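Local structure of PnpC (3N9T) at residues D80-S85 with G203-A208; G182-Q187 with L219-Q224. The protein is a hydroxyquinol 1,2-dioxygenase, a ferric-iron enzyme of the intradiol family that probably cleaves the aromatic ring of its substrate between adjacent hydroxylated carbons. All coordinates share one frame; numbering follows the deposited sequence.

Contact 1 (D80-S85 with G203-A208); sequences DTLGVS and GEMLDA. With HGX (1-heptadecanoyl-2-tridecanoyl-3-glycerol-phosphonyl choline), chain B.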
ATOM      1  N   ASP A  80      -9.576  -3.375  -6.154  1.00 12.68           N
ATOM      2  CA  ASP A  80     -10.408  -4.049  -7.190  1.00 13.37           C
ATOM      3  C   ASP A  80      -9.624  -4.228  -8.476  1.00 12.02           C
ATOM      4  O   ASP A  80      -9.608  -5.313  -9.015  1.00 12.42           O
ATOM      5  CB  ASP A  80     -11.657  -3.238  -7.529  1.00 13.03           C
ATOM      6  CG  ASP A  80     -12.661  -3.111  -6.358  1.00 16.28           C
ATOM      7  OD1 ASP A  80     -12.681  -3.900  -5.402  1.00 16.52           O
ATOM      8  OD2 ASP A  80     -13.514  -2.224  -6.470  1.00 19.58           O
ATOM      9  N   THR A  81      -8.992  -3.135  -8.963  1.00 12.36           N
ATOM     10  CA  THR A  81      -8.271  -3.127 -10.240  1.00 12.73           C
ATOM     11  C   THR A  81      -6.950  -3.904 -10.216  1.00 12.75           C
ATOM     12  O   THR A  81      -6.410  -4.234 -11.268  1.00 12.86           O
ATOM     13  CB  THR A  81      -8.036  -1.691 -10.804  1.00 12.61           C
ATOM     14  OG1 THR A  81      -7.329  -0.900  -9.841  1.00 12.91           O
ATOM     15  CG2 THR A  81      -9.406  -1.019 -11.119  1.00 12.33           C
ATOM     16  N   LEU A  82      -6.467  -4.240  -9.037  1.00 12.86           N
ATOM     17  CA  LEU A  82      -5.272  -5.084  -8.942  1.00 12.60           C
ATOM     18  C   LEU A  82      -5.667  -6.509  -8.618  1.00 11.96           C
ATOM     19  O   LEU A  82      -4.792  -7.383  -8.423  1.00 12.98           O
ATOM     20  CB  LEU A  82      -4.314  -4.583  -7.856  1.00 14.11           C
ATOM     21  CG  LEU A  82      -3.695  -3.206  -8.066  1.00 13.38           C
ATOM     22  CD1 LEU A  82      -2.764  -2.868  -6.924  1.00 14.34           C
ATOM     23  CD2 LEU A  82      -2.900  -3.284  -9.393  1.00 13.34           C
ATOM     24  N   GLY A  83      -6.977  -6.765  -8.572  1.00 12.67           N
ATOM     25  CA  GLY A  83      -7.512  -8.158  -8.421  1.00 12.05           C
ATOM     26  C   GLY A  83      -7.523  -8.697  -6.988  1.00 12.09           C
ATOM     27  O   GLY A  83      -7.872  -9.873  -6.734  1.00 11.48           O
ATOM     28  N   VAL A  84      -7.174  -7.829  -6.056  1.00 11.81           N
ATOM     29  CA  VAL A  84      -7.110  -8.235  -4.669  1.00 12.88           C
ATOM     30  C   VAL A  84      -8.530  -8.469  -4.106  1.00 11.23           C
ATOM     31  O   VAL A  84      -8.743  -9.435  -3.404  1.00 13.20           O
ATOM     32  CB  VAL A  84      -6.342  -7.212  -3.821  1.00 12.27           C
ATOM     33  CG1 VAL A  84      -6.428  -7.613  -2.346  1.00 13.00           C
ATOM     34  CG2 VAL A  84      -4.862  -7.229  -4.230  1.00 12.33           C
ATOM     35  N   SER A  85      -9.496  -7.662  -4.490  1.00 11.44           N
ATOM     36  CA  SER A  85     -10.827  -7.812  -3.898  1.00 12.63           C
ATOM     37  C   SER A  85     -11.426  -9.154  -4.323  1.00 12.19           C
ATOM     38  O   SER A  85     -12.031  -9.836  -3.514  1.00 11.00           O
ATOM     39  CB  SER A  85     -11.717  -6.665  -4.337  1.00 12.92           C
ATOM     40  OG  SER A  85     -11.008  -5.460  -4.106  1.00 15.21           O
ATOM     41  N   GLY A 203      -7.042   5.663 -12.258  1.00 14.97           N
ATOM     42  CA  GLY A 203      -7.095   6.004 -13.709  1.00 17.14           C
ATOM     43  C   GLY A 203      -5.720   6.182 -14.304  1.00 17.00           C
ATOM     44  O   GLY A 203      -5.467   5.777 -15.441  1.00 18.74           O
ATOM     45  N   GLU A 204      -4.789   6.741 -13.514  1.00 18.28           N
ATOM     46  CA  GLU A 204      -3.406   6.921 -13.978  1.00 18.54           C
ATOM     47  C   GLU A 204      -2.686   5.634 -14.156  1.00 18.23           C
ATOM     48  O   GLU A 204      -1.971   5.444 -15.155  1.00 17.09           O
ATOM     49  CB  GLU A 204      -2.576   7.728 -12.994  1.00 19.55           C
ATOM     50  CG  GLU A 204      -2.845   9.201 -13.015  1.00 25.46           C
ATOM     51  CD  GLU A 204      -2.111   9.896 -11.845  1.00 32.32           C
ATOM     52  OE1 GLU A 204      -1.054   9.360 -11.355  1.00 32.73           O
ATOM     53  OE2 GLU A 204      -2.621  10.939 -11.401  1.00 32.32           O
ATOM     54  N   MET A 205      -2.820   4.746 -13.165  1.00 16.45           N
ATOM     55  CA  MET A 205      -2.250   3.429 -13.275  1.00 14.43           C
ATOM     56  C   MET A 205      -2.813   2.656 -14.503  1.00 13.77           C
ATOM     57  O   MET A 205      -2.049   2.048 -15.261  1.00 13.36           O
ATOM     58  CB  MET A 205      -2.540   2.644 -11.968  1.00 13.90           C
ATOM     59  CG  MET A 205      -2.029   1.141 -12.014  1.00 16.46           C
ATOM     60  SD  MET A 205      -2.725   0.274 -10.580  1.00 21.51           S
ATOM     61  CE  MET A 205      -4.363  -0.128 -11.328  1.00 19.27           C
ATOM     62  N   LEU A 206      -4.141   2.642 -14.679  1.00 12.60           N
ATOM     63  CA  LEU A 206      -4.753   2.003 -15.853  1.00 14.38           C
ATOM     64  C   LEU A 206      -4.245   2.642 -17.165  1.00 14.25           C
ATOM     65  O   LEU A 206      -3.969   1.946 -18.107  1.00 15.70           O
ATOM     66  CB  LEU A 206      -6.305   2.063 -15.804  1.00 13.13           C
ATOM     67  CG  LEU A 206      -6.936   1.345 -14.568  1.00 14.84           C
ATOM     68  CD1 LEU A 206      -8.370   1.536 -14.606  1.00 18.49           C
ATOM     69  CD2 LEU A 206      -6.654  -0.104 -14.591  1.00 16.93           C
ATOM     70  N   ASP A 207      -4.115   3.956 -17.208  1.00 15.73           N
ATOM     71  CA  ASP A 207      -3.527   4.576 -18.390  1.00 18.63           C
ATOM     72  C   ASP A 207      -2.087   4.139 -18.726  1.00 18.32           C
ATOM     73  O   ASP A 207      -1.779   3.710 -19.852  1.00 17.43           O
ATOM     74  CB  ASP A 207      -3.648   6.094 -18.313  1.00 20.61           C
ATOM     75  CG  ASP A 207      -3.280   6.736 -19.660  1.00 26.91           C
ATOM     76  OD1 ASP A 207      -3.988   6.503 -20.662  1.00 33.03           O
ATOM     77  OD2 ASP A 207      -2.250   7.384 -19.720  1.00 31.47           O
ATOM     78  N   ALA A 208      -1.224   4.145 -17.719  1.00 17.88           N
ATOM     79  CA  ALA A 208       0.125   3.641 -17.854  1.00 18.03           C
ATOM     80  C   ALA A 208       0.153   2.179 -18.259  1.00 19.00           C
ATOM     81  O   ALA A 208       1.041   1.752 -19.012  1.00 19.15           O
ATOM     82  CB  ALA A 208       0.891   3.840 -16.556  1.00 19.10           C
TER
HETATM   83  O11 HGX B 300       7.430   3.812 -13.911  1.00 37.44           O
HETATM   84  C11 HGX B 300       7.020   4.474 -13.009  1.00 37.44           C
HETATM   85  C12 HGX B 300       7.413   4.095 -11.618  1.00 33.82           C
HETATM   86  C13 HGX B 300       6.392   3.151 -11.032  1.00 27.66           C
HETATM   87  C14 HGX B 300       6.784   3.042  -9.583  1.00 23.76           C
HETATM   88  C15 HGX B 300       5.903   2.098  -8.864  1.00 19.48           C
HETATM   89  C16 HGX B 300       6.502   1.832  -7.520  1.00 24.15           C
HETATM   90  C17 HGX B 300       5.449   1.199  -6.647  1.00 24.46           C
HETATM   91  C18 HGX B 300       6.167   0.539  -5.487  1.00 25.15           C
HETATM   92  C19 HGX B 300       5.367   0.671  -4.210  1.00 24.28           C
HETATM   93  C20 HGX B 300       6.383   0.791  -3.072  1.00 31.37           C
HETATM   94  C21 HGX B 300       6.799   2.241  -2.799  1.00 25.93           C
HETATM   95  C22 HGX B 300       6.824   2.662  -1.327  1.00 27.22           C
HETATM   96  C23 HGX B 300       6.298   1.617  -0.337  1.00 26.00           C
HETATM   97  O3  HGX B 300       6.179   5.604 -13.304  1.00 44.65           O
HETATM   98  C3  HGX B 300       5.675   5.834 -14.617  1.00 48.75           C
HETATM   99  C2  HGX B 300       4.173   5.613 -14.725  1.00 52.55           C
HETATM  100  C1  HGX B 300       3.747   6.170 -16.054  1.00 57.19           C
HETATM  101  O3P HGX B 300       4.232   5.266 -17.033  1.00 66.09           O
HETATM  102  O2  HGX B 300       3.419   6.325 -13.747  1.00 51.59           O
HETATM  103  C31 HGX B 300       2.529   5.496 -12.924  1.00 45.27           C
HETATM  104  O31 HGX B 300       1.333   5.643 -12.978  1.00 51.90           O
HETATM  105  C32 HGX B 300       2.943   4.493 -11.922  1.00 40.30           C
HETATM  106  C33 HGX B 300       1.622   4.098 -11.252  1.00 34.41           C
HETATM  107  C34 HGX B 300       1.932   3.631  -9.855  1.00 31.09           C
HETATM  108  C35 HGX B 300       1.256   2.336  -9.481  1.00 28.26           C
HETATM  109  C36 HGX B 300       1.575   2.078  -8.052  1.00 27.59           C
HETATM  110  C37 HGX B 300       0.484   1.172  -7.514  1.00 28.16           C
HETATM  111  C38 HGX B 300       0.970   0.738  -6.162  1.00 29.72           C
HETATM  112  C39 HGX B 300      -0.194   0.334  -5.280  1.00 32.60           C
HETATM  113  C40 HGX B 300       0.024  -1.013  -4.610  1.00 35.10           C
HETATM  114  C42 HGX B 300       0.715  -0.917  -3.248  1.00 41.26           C
HETATM  115  C43 HGX B 300      -0.156  -1.388  -2.069  1.00 40.66           C
HETATM  116  C44 HGX B 300      -1.225  -2.423  -2.434  1.00 39.72           C
HETATM  117  C45 HGX B 300      -2.598  -1.916  -1.999  1.00 37.53           C
HETATM  118  C46 HGX B 300      -3.769  -2.451  -2.846  1.00 37.58           C
HETATM  119  C47 HGX B 300      -4.812  -3.103  -1.945  1.00 38.11           C
HETATM  120  C48 HGX B 300      -5.615  -1.953  -1.373  1.00 39.23           C
HETATM  121  O1  HGX B 300       4.186   7.203 -18.622  1.00 71.20           O
HETATM  122  P1  HGX B 300       4.923   5.890 -18.337  1.00 71.30           P
HETATM  123  O4  HGX B 300       6.414   5.896 -18.048  1.00 69.58           O
HETATM  124  O5  HGX B 300       4.562   4.806 -19.506  1.00 75.13           O
HETATM  125  C4  HGX B 300       4.946   5.053 -20.877  1.00 79.85           C
HETATM  126  C5  HGX B 300       3.736   5.229 -21.808  1.00 83.90           C
HETATM  127  N1  HGX B 300       3.262   6.619 -22.078  1.00 86.63           N
HETATM  128  C6  HGX B 300       2.704   6.655 -23.446  1.00 86.88           C
HETATM  129  C7  HGX B 300       4.318   7.659 -21.981  1.00 86.77           C
HETATM  130  C8  HGX B 300       2.164   6.937 -21.144  1.00 86.85           C
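With CG anti to the backbone N (chi1 177°) and a bend only at the last torsion (chi3 84°), Met205 extends from helix 201-209 and lays its thioether across Thr81 and Leu82. Its CE approaches Thr81 OG1 to 3.4 Å, the two side chains running antiparallel as they pass. The methyl makes a van der Waals contact with the hydroxyl oxygen, which is separately hydrogen-bonded to Leu77 O one turn back in its own helix. Leu82 meets the sulfur through one branch, with CD2 3.8 Å from Met205 SD; its other branch reaches the phospholipid, CD1 lying 4.1 Å from HGX C40. Leu206 adds looser cover, CD2 being 4.3 Å from Thr81 CB. Helix 74-81 ends here in a Schellman motif: Gly83 has a phi of 81° and its N bonds Asp80 O at 3.0 Å, while the same glycine is the N-cap of helix 84-91. The Met205 packing joins the helical N-terminal region to helix 201-209, within the dioxygenase family region, beside the lipid tunnel. Ala208 CB sits 3.7 Å from HGX O3P near the headgroup. Val36 of the second subunit packs on Leu82, and His40 NE2 of that subunit hydrogen-bonds Leu82 O.

Contact 2 (G182-Q187 with L219-Q224); sequences GCFAIQ and LHFMIQ. With FE (Fe (III) ion), chain D.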
ATOM      1  N   GLY A 182     -39.653 -22.727  -6.626  1.00 20.99           N
ATOM      2  CA  GLY A 182     -38.305 -22.107  -6.625  1.00 19.85           C
ATOM      3  C   GLY A 182     -38.081 -21.117  -7.795  1.00 19.33           C
ATOM      4  O   GLY A 182     -36.988 -20.629  -7.998  1.00 20.72           O
ATOM      5  N   CYS A 183     -39.135 -20.808  -8.541  1.00 19.25           N
ATOM      6  CA  CYS A 183     -39.068 -19.971  -9.736  1.00 17.89           C
ATOM      7  C   CYS A 183     -39.083 -18.502  -9.340  1.00 17.49           C
ATOM      8  O   CYS A 183     -39.824 -18.086  -8.405  1.00 16.18           O
ATOM      9  CB  CYS A 183     -40.253 -20.300 -10.673  1.00 18.08           C
ATOM     10  SG  CYS A 183     -40.131 -21.945 -11.354  1.00 21.23           S
ATOM     11  N   PHE A 184     -38.281 -17.727 -10.067  1.00 15.84           N
ATOM     12  CA  PHE A 184     -38.360 -16.268  -9.944  1.00 14.80           C
ATOM     13  C   PHE A 184     -38.455 -15.628 -11.354  1.00 14.48           C
ATOM     14  O   PHE A 184     -38.061 -16.237 -12.333  1.00 14.53           O
ATOM     15  CB  PHE A 184     -37.116 -15.746  -9.213  1.00 13.35           C
ATOM     16  CG  PHE A 184     -35.874 -15.839 -10.001  1.00 14.44           C
ATOM     17  CD1 PHE A 184     -35.488 -14.777 -10.836  1.00 15.32           C
ATOM     18  CD2 PHE A 184     -35.070 -16.950  -9.893  1.00  9.07           C
ATOM     19  CE1 PHE A 184     -34.343 -14.857 -11.611  1.00 14.53           C
ATOM     20  CE2 PHE A 184     -33.905 -17.036 -10.644  1.00 13.70           C
ATOM     21  CZ  PHE A 184     -33.548 -16.014 -11.512  1.00 13.13           C
ATOM     22  N   ALA A 185     -38.925 -14.404 -11.421  1.00 13.44           N
ATOM     23  CA  ALA A 185     -38.974 -13.682 -12.668  1.00 14.39           C
ATOM     24  C   ALA A 185     -38.942 -12.184 -12.410  1.00 14.27           C
ATOM     25  O   ALA A 185     -39.621 -11.624 -11.506  1.00 12.92           O
ATOM     26  CB  ALA A 185     -40.223 -14.101 -13.507  1.00 13.30           C
ATOM     27  N   ILE A 186     -38.087 -11.539 -13.189  1.00 14.75           N
ATOM     28  CA  ILE A 186     -37.736 -10.138 -13.023  1.00 14.68           C
ATOM     29  C   ILE A 186     -37.866  -9.482 -14.408  1.00 16.07           C
ATOM     30  O   ILE A 186     -37.204  -9.902 -15.351  1.00 15.54           O
ATOM     31  CB  ILE A 186     -36.224 -10.047 -12.636  1.00 15.85           C
ATOM     32  CG1 ILE A 186     -35.978 -10.715 -11.250  1.00 14.45           C
ATOM     33  CG2 ILE A 186     -35.786  -8.567 -12.658  1.00 11.08           C
ATOM     34  CD1 ILE A 186     -34.476 -10.897 -10.867  1.00 15.03           C
ATOM     35  N   GLN A 187     -38.684  -8.439 -14.536  1.00 16.90           N
ATOM     36  CA  GLN A 187     -38.661  -7.670 -15.783  1.00 16.52           C
ATOM     37  C   GLN A 187     -37.760  -6.471 -15.554  1.00 16.83           C
ATOM     38  O   GLN A 187     -37.836  -5.807 -14.517  1.00 14.80           O
ATOM     39  CB  GLN A 187     -40.073  -7.226 -16.225  1.00 17.21           C
ATOM     40  CG  GLN A 187     -40.881  -8.361 -16.924  1.00 18.62           C
ATOM     41  CD  GLN A 187     -42.237  -7.833 -17.465  1.00 25.47           C
ATOM     42  OE1 GLN A 187     -43.256  -7.877 -16.773  1.00 26.76           O
ATOM     43  NE2 GLN A 187     -42.228  -7.314 -18.667  1.00 24.29           N
ATOM     44  N   LEU A 219     -25.835  -8.045 -13.966  1.00 15.62           N
ATOM     45  CA  LEU A 219     -26.908  -7.841 -13.004  1.00 16.23           C
ATOM     46  C   LEU A 219     -26.375  -8.385 -11.662  1.00 17.06           C
ATOM     47  O   LEU A 219     -25.823  -9.493 -11.643  1.00 15.18           O
ATOM     48  CB  LEU A 219     -28.169  -8.597 -13.488  1.00 15.75           C
ATOM     49  CG  LEU A 219     -29.467  -8.561 -12.641  1.00 19.21           C
ATOM     50  CD1 LEU A 219     -29.950  -7.090 -12.308  1.00 17.49           C
ATOM     51  CD2 LEU A 219     -30.571  -9.330 -13.378  1.00 17.13           C
ATOM     52  N   HIS A 220     -26.531  -7.610 -10.577  1.00 15.25           N
ATOM     53  CA  HIS A 220     -26.023  -8.003  -9.239  1.00 17.13           C
ATOM     54  C   HIS A 220     -27.099  -8.781  -8.553  1.00 15.94           C
ATOM     55  O   HIS A 220     -28.251  -8.437  -8.688  1.00 14.04           O
ATOM     56  CB  HIS A 220     -25.718  -6.790  -8.365  1.00 17.15           C
ATOM     57  CG  HIS A 220     -24.528  -5.970  -8.820  1.00 20.73           C
ATOM     58  ND1 HIS A 220     -23.233  -6.286  -8.463  1.00 25.05           N
ATOM     59  CD2 HIS A 220     -24.444  -4.851  -9.598  1.00 19.31           C
ATOM     60  CE1 HIS A 220     -22.398  -5.398  -8.995  1.00 26.40           C
ATOM     61  NE2 HIS A 220     -23.103  -4.519  -9.697  1.00 26.64           N
ATOM     62  N   PHE A 221     -26.745  -9.904  -7.921  1.00 15.46           N
ATOM     63  CA  PHE A 221     -27.696 -10.661  -7.054  1.00 15.44           C
ATOM     64  C   PHE A 221     -27.132 -10.874  -5.636  1.00 16.75           C
ATOM     65  O   PHE A 221     -25.940 -11.282  -5.484  1.00 15.53           O
ATOM     66  CB  PHE A 221     -27.946 -12.057  -7.597  1.00 16.35           C
ATOM     67  CG  PHE A 221     -28.822 -12.100  -8.811  1.00 15.54           C
ATOM     68  CD1 PHE A 221     -28.290 -11.741 -10.071  1.00 14.51           C
ATOM     69  CD2 PHE A 221     -30.177 -12.462  -8.707  1.00 14.93           C
ATOM     70  CE1 PHE A 221     -29.091 -11.771 -11.204  1.00 12.44           C
ATOM     71  CE2 PHE A 221     -30.997 -12.525  -9.874  1.00 15.51           C
ATOM     72  CZ  PHE A 221     -30.453 -12.138 -11.112  1.00 13.30           C
ATOM     73  N   MET A 222     -27.992 -10.662  -4.621  1.00 16.13           N
ATOM     74  CA  MET A 222     -27.764 -11.207  -3.299  1.00 15.74           C
ATOM     75  C   MET A 222     -28.974 -12.060  -2.945  1.00 15.01           C
ATOM     76  O   MET A 222     -30.090 -11.557  -2.896  1.00 15.51           O
ATOM     77  CB  MET A 222     -27.603 -10.073  -2.266  1.00 15.29           C
ATOM     78  CG  MET A 222     -27.416 -10.648  -0.761  1.00 19.11           C
ATOM     79  SD  MET A 222     -27.168  -9.284   0.331  1.00 26.01           S
ATOM     80  CE  MET A 222     -25.544  -9.495   0.830  1.00 34.33           C
ATOM     81  N   ILE A 223     -28.760 -13.345  -2.713  1.00 14.14           N
ATOM     82  CA  ILE A 223     -29.851 -14.288  -2.491  1.00 13.14           C
ATOM     83  C   ILE A 223     -29.716 -14.863  -1.086  1.00 15.46           C
ATOM     84  O   ILE A 223     -28.628 -15.280  -0.698  1.00 16.37           O
ATOM     85  CB  ILE A 223     -29.776 -15.429  -3.531  1.00 14.05           C
ATOM     86  CG1 ILE A 223     -29.695 -14.800  -4.934  1.00 12.93           C
ATOM     87  CG2 ILE A 223     -30.990 -16.394  -3.440  1.00 16.43           C
ATOM     88  CD1 ILE A 223     -29.723 -15.726  -6.048  1.00 15.37           C
ATOM     89  N   GLN A 224     -30.815 -14.853  -0.327  1.00 16.39           N
ATOM     90  CA  GLN A 224     -30.828 -15.348   1.039  1.00 18.41           C
ATOM     91  C   GLN A 224     -32.040 -16.251   1.212  1.00 19.97           C
ATOM     92  O   GLN A 224     -33.092 -15.980   0.639  1.00 18.78           O
ATOM     93  CB  GLN A 224     -30.901 -14.177   2.042  1.00 19.27           C
ATOM     94  CG  GLN A 224     -29.613 -13.416   2.161  1.00 17.18           C
ATOM     95  CD  GLN A 224     -29.783 -12.198   3.000  1.00 22.95           C
ATOM     96  OE1 GLN A 224     -30.255 -11.170   2.539  1.00 26.14           O
ATOM     97  NE2 GLN A 224     -29.439 -12.317   4.238  1.00 23.07           N
TER
HETATM   98 FE    FE D 292     -22.112  -3.443 -10.958  1.00 40.62          FE
HETATM   99  O   HOH W   1     -20.915  -3.050  -9.248  1.00 41.05           O
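The beta-sandwich of the intradiol dioxygenase catalytic domain is bridged here by side chains: strands 183-189 and 214-224 face each other with CA atoms of Ile186 and Leu219 11.1 Å apart, too far for strand pairing. Phe221 reaches into this gap. Its CG lies beside the backbone N (chi1 -74°), and Phe221 and Ile186 extend toward each other, with Phe221 CE2 4.0 Å from Ile186 CD1. The isoleucine delivers that methyl by an extended outer chain (chi2 170°). Two residues earlier, the Phe184 ring makes a looser apolar contact, its CE1 being 4.4 Å from the same Phe221 CE2. Alternation along the strand then sets His220 on the other side of the backbone, where its NE2 binds the iron at 1.9 Å; water 1 is a further ligand, its O 2.1 Å from the iron. Tyr160, Tyr194 and His218 also coordinate the metal, and Trp152 stacks on the His220 ring. Around the hydrophobic layer, Val151 of strand 148-152 touches both Ile186 and Phe221, Leu235 of strand 231-237 and Phe285 of strand 278-287 pack on Phe221, and strand 129-138 hydrogen-bonds to strand 183-189 through Gly134 and Val132.

Contacts 1 and 2 lie on opposite sides of the chain's centre, with their own centres 30 Å apart and nearest atoms about 10 Å apart, so they do not touch. The chain nevertheless interlaces them: their segments alternate in sequence, and helix 201-209 of contact 1 is followed directly by strand 214-224 of contact 2. The iron site lies between the two regions. Contact 2 supplies a metal ligand directly, whereas in contact 1 the side chain of Thr81 remains about 11 Å from that of the iron ligand Tyr194. Helix 201-209 thus carries residues of the lipid pocket, Glu204 and Ala208, and the next strand, 214-224, carries the iron ligands His218 and His220.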